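Local atomic coordinates of Abbfa_003403 (Acinetobacter baumannii, PDB entry 4ZXH), a protein that probably activates an amino acid, condenses it with an acyl group and releases the product, acting as a four-domain nonribosomal peptide synthetase. Residues A[373-378]-A[416-421]; A[232-237]-A[405-410]; A[357-362]-A[398-403]; A[377-382]-A[409-414]. All coordinates share one frame; numbering follows the deposited sequence.

Contact 1 of 4, residues A[373-378]-A[416-421]. With K (potassium ion), chain D.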
loop_
_atom_site.group_PDB
_atom_site.type_symbol
_atom_site.label_atom_id
_atom_site.label_comp_id
_atom_site.label_asym_id
_atom_site.label_seq_id
_atom_site.Cartn_x
_atom_site.Cartn_y
_atom_site.Cartn_z
ATOM N N LEU A 373 -12.787 2.925 -36.790
ATOM C CA LEU A 373 -11.963 3.201 -35.625
ATOM C C LEU A 373 -12.765 3.246 -34.325
ATOM O O LEU A 373 -12.194 3.413 -33.253
ATOM C CB LEU A 373 -11.220 4.524 -35.812
ATOM C CG LEU A 373 -10.152 4.573 -36.903
ATOM C CD1 LEU A 373 -9.418 5.908 -36.897
ATOM C CD2 LEU A 373 -9.174 3.434 -36.711
ATOM N N LEU A 374 -14.082 3.101 -34.420
ATOM C CA LEU A 374 -14.926 3.038 -33.227
ATOM C C LEU A 374 -14.660 1.766 -32.405
ATOM O O LEU A 374 -14.109 0.785 -32.903
ATOM C CB LEU A 374 -16.405 3.113 -33.622
ATOM C CG LEU A 374 -16.934 4.474 -34.077
ATOM C CD1 LEU A 374 -18.384 4.373 -34.508
ATOM C CD2 LEU A 374 -16.802 5.464 -32.957
ATOM N N PRO A 375 -15.042 1.776 -31.126
ATOM C CA PRO A 375 -14.772 0.573 -30.342
ATOM C C PRO A 375 -15.893 -0.439 -30.484
ATOM O O PRO A 375 -15.955 -1.404 -29.724
ATOM C CB PRO A 375 -14.700 1.100 -28.913
ATOM C CG PRO A 375 -14.658 2.622 -29.049
ATOM C CD PRO A 375 -15.425 2.906 -30.271
ATOM N N ILE A 376 -16.780 -0.206 -31.444
ATOM C CA ILE A 376 -17.901 -1.102 -31.693
ATOM C C ILE A 376 -17.858 -1.649 -33.115
ATOM O O ILE A 376 -17.303 -1.010 -34.027
ATOM C CB ILE A 376 -19.245 -0.400 -31.503
ATOM C CG1 ILE A 376 -19.400 0.704 -32.549
ATOM C CG2 ILE A 376 -19.347 0.191 -30.129
ATOM C CD1 ILE A 376 -20.791 1.100 -32.744
ATOM N N GLN A 377 -18.453 -2.823 -33.306
ATOM C CA GLN A 377 -18.583 -3.373 -34.644
ATOM C C GLN A 377 -19.542 -2.542 -35.470
ATOM O O GLN A 377 -20.571 -2.084 -34.978
ATOM C CB GLN A 377 -19.049 -4.830 -34.618
ATOM C CG GLN A 377 -19.059 -5.486 -35.996
ATOM C CD GLN A 377 -17.764 -6.170 -36.305
ATOM O OE1 GLN A 377 -17.061 -5.785 -37.231
ATOM N NE2 GLN A 377 -17.445 -7.206 -35.553
ATOM N N THR A 378 -19.186 -2.378 -36.738
ATOM C CA THR A 378 -19.993 -1.689 -37.729
ATOM C C THR A 378 -19.845 -2.416 -39.052
ATOM O O THR A 378 -18.749 -2.855 -39.391
ATOM C CB THR A 378 -19.551 -0.227 -37.882
ATOM O OG1 THR A 378 -19.946 0.517 -36.724
ATOM C CG2 THR A 378 -20.165 0.391 -39.090
ATOM N N VAL A 416 -20.382 7.575 -28.144
ATOM C CA VAL A 416 -19.800 6.279 -27.803
ATOM C C VAL A 416 -18.625 6.452 -26.847
ATOM O O VAL A 416 -17.724 7.274 -27.079
ATOM C CB VAL A 416 -19.344 5.504 -29.056
ATOM C CG1 VAL A 416 -18.553 4.273 -28.666
ATOM C CG2 VAL A 416 -20.533 5.097 -29.881
ATOM N N GLY A 417 -18.647 5.674 -25.766
ATOM C CA GLY A 417 -17.647 5.784 -24.728
ATOM C C GLY A 417 -17.110 4.451 -24.262
ATOM O O GLY A 417 -17.752 3.404 -24.428
ATOM N N VAL A 418 -15.915 4.500 -23.679
ATOM C CA VAL A 418 -15.283 3.322 -23.117
ATOM C C VAL A 418 -14.810 3.639 -21.722
ATOM O O VAL A 418 -13.977 4.519 -21.554
ATOM C CB VAL A 418 -14.065 2.844 -23.937
ATOM C CG1 VAL A 418 -13.627 1.441 -23.479
ATOM C CG2 VAL A 418 -14.383 2.831 -25.400
ATOM N N LEU A 419 -15.336 2.934 -20.724
ATOM C CA LEU A 419 -14.802 3.040 -19.373
ATOM C C LEU A 419 -13.738 1.968 -19.168
ATOM O O LEU A 419 -14.027 0.772 -19.175
ATOM C CB LEU A 419 -15.897 2.907 -18.305
ATOM C CG LEU A 419 -15.370 3.144 -16.870
ATOM C CD1 LEU A 419 -15.031 4.597 -16.604
ATOM C CD2 LEU A 419 -16.341 2.653 -15.832
ATOM N N LYS A 420 -12.499 2.403 -19.008
ATOM C CA LYS A 420 -11.407 1.488 -18.698
ATOM C C LYS A 420 -11.173 1.498 -17.215
ATOM O O LYS A 420 -11.157 2.568 -16.599
ATOM C CB LYS A 420 -10.144 1.890 -19.439
ATOM C CG LYS A 420 -10.318 1.746 -20.942
ATOM C CD LYS A 420 -9.000 1.813 -21.580
ATOM C CE LYS A 420 -9.092 1.700 -23.048
ATOM N NZ LYS A 420 -7.747 2.049 -23.578
ATOM N N TYR A 421 -11.004 0.312 -16.640
ATOM C CA TYR A 421 -10.876 0.167 -15.192
ATOM C C TYR A 421 -9.877 -0.915 -14.825
ATOM O O TYR A 421 -9.770 -1.947 -15.495
ATOM C CB TYR A 421 -12.233 -0.145 -14.561
ATOM C CG TYR A 421 -12.839 -1.464 -14.984
ATOM C CD1 TYR A 421 -13.519 -1.593 -16.196
ATOM C CD2 TYR A 421 -12.753 -2.581 -14.169
ATOM C CE1 TYR A 421 -14.082 -2.818 -16.588
ATOM C CE2 TYR A 421 -13.319 -3.803 -14.547
ATOM C CZ TYR A 421 -13.980 -3.919 -15.749
ATOM O OH TYR A 421 -14.532 -5.139 -16.108
HETATM K K K D . -15.068 -0.284 -35.461
#
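Val416 directs its CG1 branch at the ring of Pro375, the methyl coming up against one corner of it with Val416 CG1 3.8 Å from Pro375 CD. The branch is aimed there because CG1 stands anti to the backbone N (chi1 171°). The same methyl also faces Ile376, more loosely, with Val416 CG1 4.4 Å from Ile376 CG2. Strand 414-422, to which Val416 belongs, is an inner strand of a four-stranded mixed sheet in the condensation domain, flanked by strands 229-235 and 403-411, and loop 373-378 lies against one face of it. Two residues on, Val418 comes to the same proline with its other branch: Val418 CG2 is 3.7 Å from Pro375 CG and 3.9 Å from Pro375 CB, the side chains crossing obliquely. Pro375 sits in sequence between two ion ligands: a potassium ion is bound by Leu374 O at 2.9 Å and Ile376 O at 2.8 Å, and Glu371 O, Leu372 O and Ser391 OG supply the other three oxygens. Leu419 turns to the other side of the sheet, onto Met434 and Val435 of helix 428-447. Lys420 NZ donates to the backbone oxygens of Gln396 and Gln397.

Contact 2 of 4, residues A[232-237]-A[405-410]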
loop_
_atom_site.group_PDB
_atom_site.type_symbol
_atom_site.label_atom_id
_atom_site.label_comp_id
_atom_site.label_asym_id
_atom_site.label_seq_id
_atom_site.Cartn_x
_atom_site.Cartn_y
_atom_site.Cartn_z
ATOM N N LEU A 232 -15.156 -1.351 -20.690
ATOM C CA LEU A 232 -16.610 -1.474 -20.813
ATOM C C LEU A 232 -17.175 -0.449 -21.813
ATOM O O LEU A 232 -17.213 0.743 -21.525
ATOM C CB LEU A 232 -17.267 -1.310 -19.445
ATOM C CG LEU A 232 -18.794 -1.201 -19.426
ATOM C CD1 LEU A 232 -19.429 -2.352 -20.144
ATOM C CD2 LEU A 232 -19.290 -1.143 -17.991
ATOM N N VAL A 233 -17.600 -0.904 -22.988
ATOM C CA VAL A 233 -18.147 0.023 -23.981
ATOM C C VAL A 233 -19.620 0.344 -23.700
ATOM O O VAL A 233 -20.442 -0.552 -23.485
ATOM C CB VAL A 233 -17.986 -0.541 -25.408
ATOM C CG1 VAL A 233 -18.525 0.449 -26.444
ATOM C CG2 VAL A 233 -16.509 -0.840 -25.675
ATOM N N PHE A 234 -19.951 1.627 -23.666
ATOM C CA PHE A 234 -21.335 2.040 -23.446
ATOM C C PHE A 234 -21.753 3.064 -24.502
ATOM O O PHE A 234 -20.910 3.561 -25.242
ATOM C CB PHE A 234 -21.512 2.623 -22.045
ATOM C CG PHE A 234 -20.678 3.853 -21.789
ATOM C CD1 PHE A 234 -19.338 3.742 -21.437
ATOM C CD2 PHE A 234 -21.229 5.121 -21.907
ATOM C CE1 PHE A 234 -18.568 4.872 -21.218
ATOM C CE2 PHE A 234 -20.464 6.261 -21.683
ATOM C CZ PHE A 234 -19.138 6.140 -21.343
ATOM N N ARG A 235 -23.049 3.368 -24.579
ATOM C CA ARG A 235 -23.527 4.444 -25.457
ATOM C C ARG A 235 -24.512 5.365 -24.756
ATOM O O ARG A 235 -25.382 4.916 -24.005
ATOM C CB ARG A 235 -24.180 3.877 -26.716
ATOM C CG ARG A 235 -23.277 2.975 -27.506
ATOM C CD ARG A 235 -23.973 2.360 -28.672
ATOM N NE ARG A 235 -23.388 1.061 -28.957
ATOM C CZ ARG A 235 -23.603 0.371 -30.067
ATOM N NH1 ARG A 235 -24.381 0.868 -31.026
ATOM N NH2 ARG A 235 -23.012 -0.810 -30.220
ATOM N N VAL A 236 -24.368 6.657 -25.012
ATOM C CA VAL A 236 -25.308 7.642 -24.498
ATOM C C VAL A 236 -26.533 7.770 -25.424
ATOM O O VAL A 236 -26.388 7.915 -26.639
ATOM C CB VAL A 236 -24.630 9.004 -24.338
ATOM C CG1 VAL A 236 -25.612 10.008 -23.785
ATOM C CG2 VAL A 236 -23.419 8.878 -23.430
ATOM N N SER A 237 -27.734 7.711 -24.852
ATOM C CA SER A 237 -28.966 7.770 -25.643
ATOM C C SER A 237 -28.987 9.008 -26.533
ATOM O O SER A 237 -28.388 10.035 -26.197
ATOM C CB SER A 237 -30.202 7.764 -24.740
ATOM O OG SER A 237 -30.497 9.073 -24.278
ATOM N N LEU A 405 -11.927 7.303 -18.510
ATOM C CA LEU A 405 -13.069 7.527 -19.386
ATOM C C LEU A 405 -12.605 7.953 -20.785
ATOM O O LEU A 405 -11.925 8.970 -20.936
ATOM C CB LEU A 405 -13.989 8.591 -18.785
ATOM C CG LEU A 405 -15.252 8.929 -19.555
ATOM C CD1 LEU A 405 -16.117 7.689 -19.588
ATOM C CD2 LEU A 405 -15.971 10.070 -18.873
ATOM N N GLU A 406 -12.965 7.181 -21.806
ATOM C CA GLU A 406 -12.600 7.527 -23.180
ATOM C C GLU A 406 -13.833 7.865 -24.015
ATOM O O GLU A 406 -14.730 7.038 -24.169
ATOM C CB GLU A 406 -11.823 6.382 -23.831
ATOM C CG GLU A 406 -10.617 5.950 -23.040
ATOM C CD GLU A 406 -9.749 4.946 -23.780
ATOM O OE1 GLU A 406 -10.210 4.404 -24.816
ATOM O OE2 GLU A 406 -8.606 4.695 -23.313
ATOM N N MET A 407 -13.878 9.082 -24.543
ATOM C CA MET A 407 -15.021 9.541 -25.332
ATOM C C MET A 407 -14.571 10.116 -26.667
ATOM O O MET A 407 -13.382 10.117 -26.984
ATOM C CB MET A 407 -15.806 10.605 -24.573
ATOM C CG MET A 407 -16.256 10.227 -23.185
ATOM S SD MET A 407 -17.948 9.623 -23.124
ATOM C CE MET A 407 -18.834 10.963 -23.904
ATOM N N GLY A 408 -15.530 10.621 -27.438
ATOM C CA GLY A 408 -15.220 11.368 -28.645
ATOM C C GLY A 408 -15.928 10.877 -29.893
ATOM O O GLY A 408 -16.259 11.663 -30.780
ATOM N N GLY A 409 -16.149 9.571 -29.972
ATOM C CA GLY A 409 -16.841 8.996 -31.110
ATOM C C GLY A 409 -18.357 9.083 -31.009
ATOM O O GLY A 409 -18.910 9.302 -29.919
ATOM N N GLU A 410 -19.024 8.894 -32.147
ATOM C CA GLU A 410 -20.471 9.017 -32.254
ATOM C C GLU A 410 -20.968 7.979 -33.258
ATOM O O GLU A 410 -20.259 7.657 -34.209
ATOM C CB GLU A 410 -20.845 10.443 -32.680
ATOM C CG GLU A 410 -22.331 10.734 -32.810
ATOM C CD GLU A 410 -22.858 10.540 -34.227
ATOM O OE1 GLU A 410 -22.035 10.394 -35.156
ATOM O OE2 GLU A 410 -24.096 10.540 -34.419
#
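Phe234 has the largest area buried here and meets both Leu405 and Met407 with the far end of its ring. The ring leaves its backbone in the crowded position, CG between the backbone N and the carbonyl carbon (chi1 61°), which swings it over the neighbouring strand toward strand 403-411. On the way it lies against the backbone of Gly417; lack of a side chain at that glycine probably leaves the ring its path. Leu405 then meets the ring edge, near its plane: Leu405 CD1 is 3.8 Å from Phe234 CZ and 4.1 Å from Phe234 CE1, the side chains crossing at about a right angle. Met407 reaches the same corner through a chain bent at its second and third torsions, bringing Met407 SD to 4.1 Å from Phe234 CZ. The sulfur is 5.3 Å from the centroid of the Phe234 ring and 67° off the ring normal, an oblique Met-aromatic contact. Helices cover this face: Val435 of helix 428-447 touches Phe234, while Phe263 and Val259 of helix 255-271 touch Leu405 and Met407 respectively. Phe234 is backbone-paired with Gly417, and a ring folded over its cross-strand glycine with this first torsion resembles the aromatic rescue of glycine in antiparallel sheets, here within the sheet-and-helix core of a condensation domain.

Contact 3 of 4, residues A[357-362]-A[398-403]. With PNS (4'-phosphopantetheine), chain B.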
loop_
_atom_site.group_PDB
_atom_site.type_symbol
_atom_site.label_atom_id
_atom_site.label_comp_id
_atom_site.label_asym_id
_atom_site.label_seq_id
_atom_site.Cartn_x
_atom_site.Cartn_y
_atom_site.Cartn_z
ATOM N N GLY A 357 -8.418 9.295 -15.261
ATOM C CA GLY A 357 -8.163 10.001 -16.505
ATOM C C GLY A 357 -9.389 10.168 -17.374
ATOM O O GLY A 357 -10.379 9.445 -17.242
ATOM N N MET A 358 -9.325 11.147 -18.263
ATOM C CA MET A 358 -10.322 11.271 -19.291
ATOM C C MET A 358 -9.706 11.718 -20.611
ATOM O O MET A 358 -9.081 12.782 -20.676
ATOM C CB MET A 358 -11.404 12.245 -18.882
ATOM C CG MET A 358 -12.260 12.595 -20.075
ATOM S SD MET A 358 -13.680 13.573 -19.686
ATOM C CE MET A 358 -14.199 13.958 -21.344
ATOM N N PHE A 359 -9.888 10.899 -21.652
ATOM C CA PHE A 359 -9.351 11.194 -22.983
ATOM C C PHE A 359 -10.517 11.550 -23.847
ATOM O O PHE A 359 -11.540 10.870 -23.812
ATOM C CB PHE A 359 -8.611 10.006 -23.653
ATOM C CG PHE A 359 -7.592 9.311 -22.790
ATOM C CD1 PHE A 359 -7.067 9.906 -21.660
ATOM C CD2 PHE A 359 -7.150 8.045 -23.135
ATOM C CE1 PHE A 359 -6.132 9.244 -20.871
ATOM C CE2 PHE A 359 -6.206 7.373 -22.354
ATOM C CZ PHE A 359 -5.693 7.980 -21.219
ATOM N N TRP A 360 -10.370 12.585 -24.653
ATOM C CA TRP A 360 -11.397 12.879 -25.636
ATOM C C TRP A 360 -10.736 12.992 -26.986
ATOM O O TRP A 360 -10.194 14.042 -27.324
ATOM C CB TRP A 360 -12.137 14.165 -25.294
ATOM C CG TRP A 360 -13.177 14.532 -26.283
ATOM C CD1 TRP A 360 -12.976 15.067 -27.520
ATOM C CD2 TRP A 360 -14.587 14.411 -26.121
ATOM N NE1 TRP A 360 -14.178 15.277 -28.141
ATOM C CE2 TRP A 360 -15.186 14.880 -27.300
ATOM C CE3 TRP A 360 -15.407 13.957 -25.091
ATOM C CZ2 TRP A 360 -16.561 14.900 -27.483
ATOM C CZ3 TRP A 360 -16.769 13.975 -25.272
ATOM C CH2 TRP A 360 -17.334 14.441 -26.456
ATOM N N GLU A 361 -10.761 11.921 -27.764
ATOM C CA GLU A 361 -10.011 11.959 -29.000
ATOM C C GLU A 361 -10.880 11.855 -30.238
ATOM O O GLU A 361 -11.663 10.917 -30.380
ATOM C CB GLU A 361 -8.962 10.861 -29.017
ATOM C CG GLU A 361 -7.902 11.111 -30.064
ATOM C CD GLU A 361 -6.574 10.495 -29.700
ATOM O OE1 GLU A 361 -6.514 9.729 -28.707
ATOM O OE2 GLU A 361 -5.586 10.798 -30.405
ATOM N N ARG A 362 -10.737 12.845 -31.117
ATOM C CA ARG A 362 -11.315 12.791 -32.451
ATOM C C ARG A 362 -10.269 13.284 -33.458
ATOM O O ARG A 362 -9.847 14.437 -33.406
ATOM C CB ARG A 362 -12.607 13.623 -32.537
ATOM N N GLU A 398 -5.037 -1.209 -21.804
ATOM C CA GLU A 398 -5.748 -1.344 -20.543
ATOM C C GLU A 398 -4.794 -1.308 -19.355
ATOM O O GLU A 398 -3.711 -1.899 -19.397
ATOM C CB GLU A 398 -6.577 -2.627 -20.536
ATOM C CG GLU A 398 -7.676 -2.586 -21.558
ATOM C CD GLU A 398 -8.424 -3.894 -21.691
ATOM O OE1 GLU A 398 -7.786 -4.959 -21.545
ATOM O OE2 GLU A 398 -9.644 -3.854 -21.990
ATOM N N GLY A 399 -5.196 -0.587 -18.312
ATOM C CA GLY A 399 -4.469 -0.569 -17.056
ATOM C C GLY A 399 -3.451 0.545 -16.898
ATOM O O GLY A 399 -2.469 0.405 -16.161
ATOM N N GLN A 400 -3.668 1.654 -17.587
ATOM C CA GLN A 400 -2.774 2.786 -17.432
ATOM C C GLN A 400 -3.013 3.451 -16.101
ATOM O O GLN A 400 -2.064 3.795 -15.395
ATOM C CB GLN A 400 -2.972 3.795 -18.558
ATOM C CG GLN A 400 -2.433 3.315 -19.878
ATOM C CD GLN A 400 -2.821 4.234 -20.997
ATOM O OE1 GLN A 400 -3.486 5.249 -20.765
ATOM N NE2 GLN A 400 -2.396 3.898 -22.226
ATOM N N LEU A 401 -4.293 3.614 -15.766
ATOM C CA LEU A 401 -4.709 4.283 -14.542
ATOM C C LEU A 401 -5.678 3.424 -13.753
ATOM O O LEU A 401 -5.906 2.275 -14.102
ATOM C CB LEU A 401 -5.341 5.627 -14.868
ATOM C CG LEU A 401 -4.440 6.640 -15.576
ATOM C CD1 LEU A 401 -5.259 7.887 -15.904
ATOM C CD2 LEU A 401 -3.215 6.977 -14.709
ATOM N N ASP A 402 -6.233 3.976 -12.678
ATOM C CA ASP A 402 -7.224 3.262 -11.883
ATOM C C ASP A 402 -8.516 3.195 -12.666
ATOM O O ASP A 402 -9.185 2.152 -12.714
ATOM C CB ASP A 402 -7.462 3.946 -10.536
ATOM C CG ASP A 402 -6.364 3.667 -9.532
ATOM O OD1 ASP A 402 -5.297 3.159 -9.934
ATOM O OD2 ASP A 402 -6.569 3.954 -8.331
ATOM N N ILE A 403 -8.844 4.330 -13.281
ATOM C CA ILE A 403 -10.026 4.506 -14.116
ATOM C C ILE A 403 -9.662 5.430 -15.272
ATOM O O ILE A 403 -8.949 6.421 -15.070
ATOM C CB ILE A 403 -11.205 5.147 -13.342
ATOM C CG1 ILE A 403 -11.626 4.305 -12.156
ATOM C CG2 ILE A 403 -12.419 5.267 -14.210
ATOM C CD1 ILE A 403 -12.639 5.021 -11.281
HETATM O O23 PNS B . 8.187 8.967 -10.329
HETATM P P24 PNS B . 9.016 9.650 -11.384
HETATM O O25 PNS B . 9.744 10.914 -11.015
HETATM O O27 PNS B . 7.979 10.004 -12.568
HETATM C C28 PNS B . 7.175 8.985 -13.154
HETATM C C29 PNS B . 6.352 9.594 -14.275
HETATM C C30 PNS B . 7.364 10.211 -15.243
HETATM C C31 PNS B . 5.427 10.666 -13.699
HETATM C C32 PNS B . 5.495 8.502 -14.931
HETATM O O33 PNS B . 4.895 7.737 -13.873
HETATM C C34 PNS B . 4.457 9.110 -15.855
HETATM O O35 PNS B . 4.767 9.776 -16.841
HETATM N N36 PNS B . 3.176 8.900 -15.585
HETATM C C37 PNS B . 2.108 9.443 -16.408
HETATM C C38 PNS B . 1.291 8.266 -16.940
HETATM C C39 PNS B . 0.754 8.601 -18.298
HETATM O O40 PNS B . 1.420 9.250 -19.091
HETATM N N41 PNS B . -0.466 8.134 -18.524
HETATM C C42 PNS B . -1.264 8.272 -19.719
HETATM C C43 PNS B . -2.629 7.837 -19.227
HETATM S S44 PNS B . -3.559 9.324 -18.831
#
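Phe359 and Gln400 meet at the thiol end of the 4'-phosphopantetheine arm. Gln400 OE1 lies at the edge of the Phe359 ring, in its plane, 3.5 Å from Phe359 CZ, with ring and amide planes turned 41° apart. The sulfur S44 also sits at that ring edge, 3.3 Å from Phe359 CE1, and Gln400 OE1 lies close to C43 of the arm. Leu401 adds a methyl, its CD1 being 3.7 Å from S44. This branch lies over the backbone of Gly357 as well, with Leu401 CD1 3.5 Å from Gly357 N, in the place where the glycine carries no side chain. In the next shell, Gly357 N donates to Ile403 O at 2.9 Å with an N-H...O angle of 146°, tying strand 356-360 to the start of strand 403-411. The Gln400 amide is held by NE2, which donates to Ala38 O and more weakly to Gln397 OE1, consistent with OE1 being the end that faces the ring. Farther out, Asp402 pairs with Arg221 and His213. Arg346 and Asn351 hydrogen-bond the arm, as does the backbone N of Ser1008, the carrier-domain serine expected to bear it. An amide oxygen at an aromatic C-H edge is electrostatically favourable, and the ring edge and methyl beside the sulfur bear no formal charge, consistent with a condensation-domain tunnel that receives the carrier-borne thiol.

Contact 4 of 4, residues A[377-382]-A[409-414]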
loop_
_atom_site.group_PDB
_atom_site.type_symbol
_atom_site.label_atom_id
_atom_site.label_comp_id
_atom_site.label_asym_id
_atom_site.label_seq_id
_atom_site.Cartn_x
_atom_site.Cartn_y
_atom_site.Cartn_z
ATOM N N GLN A 377 -18.453 -2.823 -33.306
ATOM C CA GLN A 377 -18.583 -3.373 -34.644
ATOM C C GLN A 377 -19.542 -2.542 -35.470
ATOM O O GLN A 377 -20.571 -2.084 -34.978
ATOM C CB GLN A 377 -19.049 -4.830 -34.618
ATOM C CG GLN A 377 -19.059 -5.486 -35.996
ATOM C CD GLN A 377 -17.764 -6.170 -36.305
ATOM O OE1 GLN A 377 -17.061 -5.785 -37.231
ATOM N NE2 GLN A 377 -17.445 -7.206 -35.553
ATOM N N THR A 378 -19.186 -2.378 -36.738
ATOM C CA THR A 378 -19.993 -1.689 -37.729
ATOM C C THR A 378 -19.845 -2.416 -39.052
ATOM O O THR A 378 -18.749 -2.855 -39.391
ATOM C CB THR A 378 -19.551 -0.227 -37.882
ATOM O OG1 THR A 378 -19.946 0.517 -36.724
ATOM C CG2 THR A 378 -20.165 0.391 -39.090
ATOM N N PRO A 379 -20.945 -2.557 -39.805
ATOM C CA PRO A 379 -20.899 -3.196 -41.128
ATOM C C PRO A 379 -20.209 -2.353 -42.231
ATOM O O PRO A 379 -20.103 -2.847 -43.364
ATOM C CB PRO A 379 -22.380 -3.401 -41.455
ATOM C CG PRO A 379 -23.084 -2.334 -40.675
ATOM C CD PRO A 379 -22.324 -2.237 -39.393
ATOM N N ALA A 380 -19.760 -1.131 -41.906
ATOM C CA ALA A 380 -19.051 -0.257 -42.851
ATOM C C ALA A 380 -17.683 -0.788 -43.235
ATOM O O ALA A 380 -16.987 -1.402 -42.422
ATOM C CB ALA A 380 -18.900 1.140 -42.291
ATOM N N THR A 381 -17.315 -0.515 -44.485
ATOM C CA THR A 381 -16.104 -1.018 -45.113
ATOM C C THR A 381 -15.432 0.038 -45.977
ATOM O O THR A 381 -16.028 1.048 -46.364
ATOM C CB THR A 381 -16.381 -2.237 -46.015
ATOM O OG1 THR A 381 -17.353 -1.882 -47.011
ATOM C CG2 THR A 381 -16.871 -3.433 -45.204
ATOM N N LEU A 382 -14.180 -0.234 -46.298
ATOM C CA LEU A 382 -13.395 0.604 -47.178
ATOM C C LEU A 382 -12.917 -0.293 -48.313
ATOM O O LEU A 382 -12.087 -1.163 -48.110
ATOM C CB LEU A 382 -12.241 1.220 -46.403
ATOM C CG LEU A 382 -11.446 2.381 -46.964
ATOM C CD1 LEU A 382 -12.371 3.509 -47.280
ATOM C CD2 LEU A 382 -10.452 2.797 -45.910
ATOM N N GLY A 409 -16.149 9.571 -29.972
ATOM C CA GLY A 409 -16.841 8.996 -31.110
ATOM C C GLY A 409 -18.357 9.083 -31.009
ATOM O O GLY A 409 -18.910 9.302 -29.919
ATOM N N GLU A 410 -19.024 8.894 -32.147
ATOM C CA GLU A 410 -20.471 9.017 -32.254
ATOM C C GLU A 410 -20.968 7.979 -33.258
ATOM O O GLU A 410 -20.259 7.657 -34.209
ATOM C CB GLU A 410 -20.845 10.443 -32.680
ATOM C CG GLU A 410 -22.331 10.734 -32.810
ATOM C CD GLU A 410 -22.858 10.540 -34.227
ATOM O OE1 GLU A 410 -22.035 10.394 -35.156
ATOM O OE2 GLU A 410 -24.096 10.540 -34.419
ATOM N N TYR A 411 -22.165 7.434 -33.050
ATOM C CA TYR A 411 -22.726 6.473 -34.001
ATOM C C TYR A 411 -24.249 6.430 -33.924
ATOM O O TYR A 411 -24.826 6.119 -32.872
ATOM C CB TYR A 411 -22.147 5.069 -33.776
ATOM C CG TYR A 411 -22.624 4.033 -34.780
ATOM C CD1 TYR A 411 -22.265 4.111 -36.122
ATOM C CD2 TYR A 411 -23.418 2.970 -34.383
ATOM C CE1 TYR A 411 -22.704 3.159 -37.046
ATOM C CE2 TYR A 411 -23.860 2.017 -35.289
ATOM C CZ TYR A 411 -23.506 2.111 -36.619
ATOM O OH TYR A 411 -23.960 1.152 -37.514
ATOM N N GLN A 412 -24.880 6.748 -35.057
ATOM C CA GLN A 412 -26.330 6.759 -35.180
ATOM C C GLN A 412 -27.001 7.659 -34.125
ATOM O O GLN A 412 -28.114 7.374 -33.642
ATOM C CB GLN A 412 -26.872 5.332 -35.116
ATOM C CG GLN A 412 -26.604 4.544 -36.403
ATOM C CD GLN A 412 -27.303 3.182 -36.451
ATOM O OE1 GLN A 412 -27.749 2.643 -35.427
ATOM N NE2 GLN A 412 -27.400 2.621 -37.653
ATOM N N GLY A 413 -26.328 8.763 -33.802
ATOM C CA GLY A 413 -26.878 9.764 -32.910
ATOM C C GLY A 413 -26.313 9.711 -31.504
ATOM O O GLY A 413 -26.302 10.723 -30.802
ATOM N N GLU A 414 -25.821 8.531 -31.118
ATOM C CA GLU A 414 -25.398 8.232 -29.754
ATOM C C GLU A 414 -23.899 8.418 -29.547
ATOM O O GLU A 414 -23.086 7.896 -30.315
ATOM C CB GLU A 414 -25.781 6.789 -29.393
ATOM C CG GLU A 414 -27.275 6.491 -29.446
ATOM C CD GLU A 414 -27.648 5.034 -29.129
ATOM O OE1 GLU A 414 -26.779 4.126 -29.200
ATOM O OE2 GLU A 414 -28.846 4.801 -28.839
#
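Loop 377-382 comes closest to strand 403-411 where the CA atoms of Thr378 and Tyr411 lie 9.4 Å apart. Tyr411 begins the type I' turn of a tight beta-hairpin that joins strands 403-411 and 414-422, closed by Tyr411 N to Glu414 O at 2.9 Å and Glu414 N to Tyr411 O at 3.1 Å. The Tyr411 ring extends from the hairpin with CG opposite the backbone N (chi1 -177°), to be met by Thr378 coming from the opposite direction. Thr378 OG1 stands over one ring face, offset toward the rim and 3.8 Å from Tyr411 CE1; that hydroxyl also makes a weak bond to Gln377 O. The other face is covered by the turn itself, with Gln412 CG over the ring centre. Pro379 lies beside the phenol end, its CD 4.2 Å from Tyr411 OH. Within the hairpin, Gly413 N donates to Glu410 OE2 at 2.9 Å, approaching from 40° above the carboxylate plane.

In the fold
All four contacts gather on one four-stranded sheet of the condensation domain and the loops at its ends. Contacts 1 and 2 have centres 6 Å apart and are joined by a salt bridge, Lys420 NZ to Glu406 OE2 at 2.8 Å. Contact 3 adjoins contact 2 through strand pairing, with Leu405 O 2.9 Å from Phe359 N. At the other end, contacts 1 and 4 share Gln377 and Thr378, and Ile376 CD1 packs 3.6 Å from Tyr411 CD2. Contacts 3 and 4 have centres 21 Å apart: the first lines the phosphopantetheine pocket, whereas the Thr378 side chain is about 5 Å from the potassium ion. The side chains of Leu405 and Val418 are about 10 and 13 Å from the phosphopantetheine.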